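CDP-glucose-4,6-dehydratase (Yersinia pseudotuberculosis, PDB 1RKX) converts CDP-D-glucose into CDP-4-keto-6-deoxy-D-glucose by an NAD-dependent 4,6-dehydration, binding NAD in a Rossmann-type fold of the short-chain dehydrogenase/reductase family. Local coordinates at residues S169-R172 with N173-N177; P271-N274 with I275-M279. One frame throughout, in Å; residues are numbered along the deposited sequence.

Overall arrangement
Contacts 1 and 2 are two worked examples of one principle, that neighbouring turns of a helix are tied by side chains as well as by backbone bonds. Both are partly buried and each lies about 23 Å from the chain centre, on opposite sides of it, with their own centres about 44 Å apart. Contact 1 is the C-terminal end of helix 156-175, packed on helix 100-121 beside the parallel Rossmann sheet and touched by a second subunit; aromatic rings and serine hydroxyls dominate it. Contact 2 opens helix 272-283, which no other chain touches at this point; a salt bridge marks one flank and aliphatic groups another.

Contact 1: S169-R172 with N173-N177; sequences SSYR and NSFFN
Tyr171 and Phe175, one turn apart at the end of helix 156-175, form an edge-to-face pair, the edge of Phe175 directed at the tyrosine face. Followed outward, Phe175 CB lies 3.5 Å from Tyr171 O. CG turns beside the backbone N (chi1 -46°), which carries the ring back along the helix; CD1 then closes to 3.5 Å from Tyr171 CD2, and CE1 rests above the tyrosine ring, nearer its rim than its centre. The ring planes stand 60° apart. Ser174 CB covers the middle of one Phe175 face, and Arg119 makes a cation-pi contact with the same ring. Phe176 CE1 comes up at the edge of the tyrosine ring, whose OH bonds to Glu116.

One residue earlier, Ser174 grips Ser170 O twice, through its N at 2.8 Å and its OG at 2.9 Å. The OG of Ser170 is instead hydrogen-bonded to Tyr154 O of the second subunit. On the Ser169 flank a water lies 2.6 Å from Ser169 OG and donates a weak bond to Asn173 OD1.

Past the helix end, Asn177 ND2 reaches Asn173 O at 3.1 Å, in the carbonyl plane on a lone pair, and Asn177 OD1 accepts from Ala179 N. The chemistry is thus divided: aromatic packing faces helix 100-121, while the Ser174 hydroxyl and Asn177 amide each bond a helix carbonyl on the side meeting Tyr154 of the second subunit.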
loop_
_atom_site.group_PDB
_atom_site.type_symbol
_atom_site.label_atom_id
_atom_site.label_comp_id
_atom_site.label_asym_id
_atom_site.label_seq_id
_atom_site.Cartn_x
_atom_site.Cartn_y
_atom_site.Cartn_z
ATOM N N SER C 169 -12.101 -14.727 8.347
ATOM C CA SER C 169 -12.663 -13.479 7.835
ATOM C C SER C 169 -13.958 -13.723 7.051
ATOM O O SER C 169 -14.951 -13.003 7.223
ATOM C CB SER C 169 -11.641 -12.783 6.934
ATOM O OG SER C 169 -12.184 -11.611 6.371
ATOM N N SER C 170 -13.951 -14.735 6.184
ATOM C CA SER C 170 -15.139 -15.033 5.391
ATOM C C SER C 170 -16.281 -15.570 6.248
ATOM O O SER C 170 -17.431 -15.177 6.054
ATOM C CB SER C 170 -14.830 -16.042 4.285
ATOM O OG SER C 170 -16.016 -16.353 3.555
ATOM N N TYR C 171 -15.973 -16.465 7.183
ATOM C CA TYR C 171 -17.018 -17.016 8.042
ATOM C C TYR C 171 -17.669 -15.898 8.844
ATOM O O TYR C 171 -18.888 -15.871 9.000
ATOM C CB TYR C 171 -16.458 -18.083 8.987
ATOM C CG TYR C 171 -16.801 -19.494 8.558
ATOM C CD1 TYR C 171 -16.116 -20.115 7.511
ATOM C CD2 TYR C 171 -17.849 -20.189 9.162
ATOM C CE1 TYR C 171 -16.473 -21.395 7.073
ATOM C CE2 TYR C 171 -18.217 -21.464 8.732
ATOM C CZ TYR C 171 -17.527 -22.061 7.690
ATOM O OH TYR C 171 -17.893 -23.323 7.268
ATOM N N ARG C 172 -16.854 -14.971 9.341
ATOM C CA ARG C 172 -17.373 -13.849 10.114
ATOM C C ARG C 172 -18.280 -12.982 9.248
ATOM O O ARG C 172 -19.409 -12.661 9.631
ATOM C CB ARG C 172 -16.223 -12.997 10.668
ATOM C CG ARG C 172 -16.672 -11.763 11.453
ATOM C CD ARG C 172 -15.490 -11.094 12.149
ATOM N NE ARG C 172 -14.436 -10.752 11.201
ATOM C CZ ARG C 172 -13.137 -10.923 11.419
ATOM N NH1 ARG C 172 -12.707 -11.437 12.566
ATOM N NH2 ARG C 172 -12.260 -10.586 10.480
ATOM N N ASN C 173 -17.789 -12.606 8.073
ATOM C CA ASN C 173 -18.554 -11.765 7.160
ATOM C C ASN C 173 -19.842 -12.413 6.679
ATOM O O ASN C 173 -20.873 -11.748 6.549
ATOM C CB ASN C 173 -17.702 -11.403 5.943
ATOM C CG ASN C 173 -16.679 -10.326 6.241
ATOM O OD1 ASN C 173 -15.741 -10.119 5.473
ATOM N ND2 ASN C 173 -16.863 -9.625 7.355
ATOM N N SER C 174 -19.776 -13.714 6.414
ATOM C CA SER C 174 -20.921 -14.454 5.904
ATOM C C SER C 174 -21.908 -14.963 6.948
ATOM O O SER C 174 -23.118 -14.907 6.730
ATOM C CB SER C 174 -20.437 -15.648 5.080
ATOM O OG SER C 174 -19.520 -15.246 4.073
ATOM N N PHE C 175 -21.401 -15.453 8.074
ATOM C CA PHE C 175 -22.274 -16.029 9.091
ATOM C C PHE C 175 -22.298 -15.388 10.476
ATOM O O PHE C 175 -23.221 -15.640 11.255
ATOM C CB PHE C 175 -21.943 -17.515 9.224
ATOM C CG PHE C 175 -21.815 -18.223 7.899
ATOM C CD1 PHE C 175 -20.585 -18.734 7.482
ATOM C CD2 PHE C 175 -22.920 -18.368 7.059
ATOM C CE1 PHE C 175 -20.459 -19.378 6.248
ATOM C CE2 PHE C 175 -22.805 -19.010 5.824
ATOM C CZ PHE C 175 -21.571 -19.517 5.417
ATOM N N PHE C 176 -21.298 -14.576 10.795
ATOM C CA PHE C 176 -21.245 -13.918 12.102
ATOM C C PHE C 176 -21.009 -12.429 11.875
ATOM O O PHE C 176 -20.249 -11.786 12.604
ATOM C CB PHE C 176 -20.099 -14.492 12.948
ATOM C CG PHE C 176 -20.116 -15.995 13.070
ATOM C CD1 PHE C 176 -19.075 -16.760 12.550
ATOM C CD2 PHE C 176 -21.162 -16.646 13.723
ATOM C CE1 PHE C 176 -19.072 -18.152 12.681
ATOM C CE2 PHE C 176 -21.170 -18.033 13.862
ATOM C CZ PHE C 176 -20.121 -18.790 13.341
ATOM N N ASN C 177 -21.661 -11.894 10.850
ATOM C CA ASN C 177 -21.511 -10.492 10.486
ATOM C C ASN C 177 -21.927 -9.550 11.611
ATOM O O ASN C 177 -22.963 -9.744 12.244
ATOM C CB ASN C 177 -22.332 -10.188 9.227
ATOM C CG ASN C 177 -22.012 -8.830 8.638
ATOM O OD1 ASN C 177 -22.236 -7.799 9.268
ATOM N ND2 ASN C 177 -21.478 -8.824 7.420
HETATM O O HOH W 1 -13.170 -11.879 3.953
#

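Contact 2: P271-N274 with I275-M279; sequences PVKN and IVEQM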
loop_
_atom_site.group_PDB
_atom_site.type_symbol
_atom_site.label_atom_id
_atom_site.label_comp_id
_atom_site.label_asym_id
_atom_site.label_seq_id
_atom_site.Cartn_x
_atom_site.Cartn_y
_atom_site.Cartn_z
ATOM N N PRO C 271 19.555 -10.954 21.321
ATOM C CA PRO C 271 20.131 -12.027 20.502
ATOM C C PRO C 271 20.221 -13.319 21.314
ATOM O O PRO C 271 20.007 -13.303 22.527
ATOM C CB PRO C 271 21.501 -11.469 20.122
ATOM C CG PRO C 271 21.856 -10.631 21.308
ATOM C CD PRO C 271 20.557 -9.907 21.588
ATOM N N VAL C 272 20.543 -14.430 20.658
ATOM C CA VAL C 272 20.617 -15.709 21.352
ATOM C C VAL C 272 21.809 -15.871 22.288
ATOM O O VAL C 272 21.670 -16.439 23.372
ATOM C CB VAL C 272 20.607 -16.893 20.359
ATOM C CG1 VAL C 272 19.388 -16.807 19.466
ATOM C CG2 VAL C 272 21.870 -16.898 19.538
ATOM N N LYS C 273 22.978 -15.385 21.884
ATOM C CA LYS C 273 24.157 -15.509 22.735
ATOM C C LYS C 273 23.854 -14.937 24.115
ATOM O O LYS C 273 24.170 -15.549 25.136
ATOM C CB LYS C 273 25.354 -14.772 22.123
ATOM C CG LYS C 273 26.666 -15.030 22.857
ATOM C CD LYS C 273 27.848 -14.337 22.189
ATOM C CE LYS C 273 27.767 -12.823 22.323
ATOM N NZ LYS C 273 27.864 -12.380 23.742
ATOM N N ASN C 274 23.229 -13.765 24.140
ATOM C CA ASN C 274 22.879 -13.114 25.395
ATOM C C ASN C 274 21.902 -13.982 26.179
ATOM O O ASN C 274 22.035 -14.140 27.392
ATOM C CB ASN C 274 22.250 -11.746 25.123
ATOM C CG ASN C 274 22.015 -10.947 26.394
ATOM O OD1 ASN C 274 21.493 -9.833 26.352
ATOM N ND2 ASN C 274 22.403 -11.512 27.533
ATOM N N ILE C 275 20.919 -14.539 25.480
ATOM C CA ILE C 275 19.925 -15.404 26.103
ATOM C C ILE C 275 20.609 -16.567 26.821
ATOM O O ILE C 275 20.358 -16.813 28.004
ATOM C CB ILE C 275 18.957 -15.968 25.048
ATOM C CG1 ILE C 275 18.028 -14.852 24.555
ATOM C CG2 ILE C 275 18.164 -17.130 25.630
ATOM C CD1 ILE C 275 17.140 -15.267 23.397
ATOM N N VAL C 276 21.469 -17.276 26.097
ATOM C CA VAL C 276 22.192 -18.411 26.658
ATOM C C VAL C 276 22.989 -17.982 27.881
ATOM O O VAL C 276 22.986 -18.665 28.904
ATOM C CB VAL C 276 23.164 -19.020 25.624
ATOM C CG1 VAL C 276 23.963 -20.141 26.258
ATOM C CG2 VAL C 276 22.383 -19.546 24.430
ATOM N N GLU C 277 23.672 -16.849 27.769
ATOM C CA GLU C 277 24.473 -16.330 28.868
ATOM C C GLU C 277 23.621 -16.069 30.103
ATOM O O GLU C 277 24.012 -16.413 31.216
ATOM C CB GLU C 277 25.181 -15.040 28.444
ATOM C CG GLU C 277 26.230 -15.241 27.360
ATOM C CD GLU C 277 26.861 -13.938 26.906
ATOM O OE1 GLU C 277 27.799 -13.984 26.083
ATOM O OE2 GLU C 277 26.416 -12.865 27.369
ATOM N N GLN C 278 22.456 -15.462 29.906
ATOM C CA GLN C 278 21.565 -15.163 31.019
ATOM C C GLN C 278 21.053 -16.445 31.661
ATOM O O GLN C 278 20.947 -16.537 32.886
ATOM C CB GLN C 278 20.376 -14.328 30.548
ATOM C CG GLN C 278 20.755 -13.021 29.878
ATOM C CD GLN C 278 19.540 -12.187 29.506
ATOM O OE1 GLN C 278 19.640 -11.239 28.728
ATOM N NE2 GLN C 278 18.387 -12.535 30.069
ATOM N N MET C 279 20.730 -17.434 30.835
ATOM C CA MET C 279 20.228 -18.702 31.350
ATOM C C MET C 279 21.323 -19.469 32.081
ATOM O O MET C 279 21.049 -20.183 33.046
ATOM C CB MET C 279 19.651 -19.547 30.215
ATOM C CG MET C 279 18.338 -19.004 29.677
ATOM S SD MET C 279 17.608 -20.058 28.420
ATOM C CE MET C 279 16.890 -21.372 29.440
#
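Lys273 and Glu277 meet in a salt bridge between successive turns of helix 272-283, NZ lying 2.8 Å from Glu277 OE1. The ammonium approaches from above the carboxylate plane, 39° out of it. Lys273 begins extended and then folds at its last two torsions (chi3 69°, chi4 64°), curling NZ back to the oxygen; Lys273 CG, nearer the backbone, lies 3.6 Å from Glu277 OE1. Glu277 comes the other way, running straight beyond CG, and that CG passes 3.0 Å from Lys273 O.

Beneath this pair run the bonds of the helix itself. Val276 N gives an almost linear bond to Val272 O, Glu277 N bonds to Lys273 O and Gln278 N to Asn274 O, while Ile275 N reaches Pro271 O only weakly, at 3.3 Å. Pro271 holds the N-cap position, immediately ahead of the helix; the chain here comes from the small mixed sheet that includes strand 229-234.

Ile275 folds back over this start. Its CG1, set beside the backbone N, lies 3.2 Å from Pro271 O, and CD1 comes to 3.6 Å from the same oxygen. On another flank the side chains of Asn274 and Gln278 lie against each other, their amide planes turned steeply apart.

Farther out, several parts of the fold pack on the helix. Trp289, on strand 289-290, packs on Lys273, Val276 and Glu277, the side that carries the salt bridge. Val272 and Val276 both rest on Ile223, and Ile211 of helix 207-216 touches Val276 and Met279. Ile275 and Gln278 turn to helix 322-338, meeting Leu322 and Leu326 respectively.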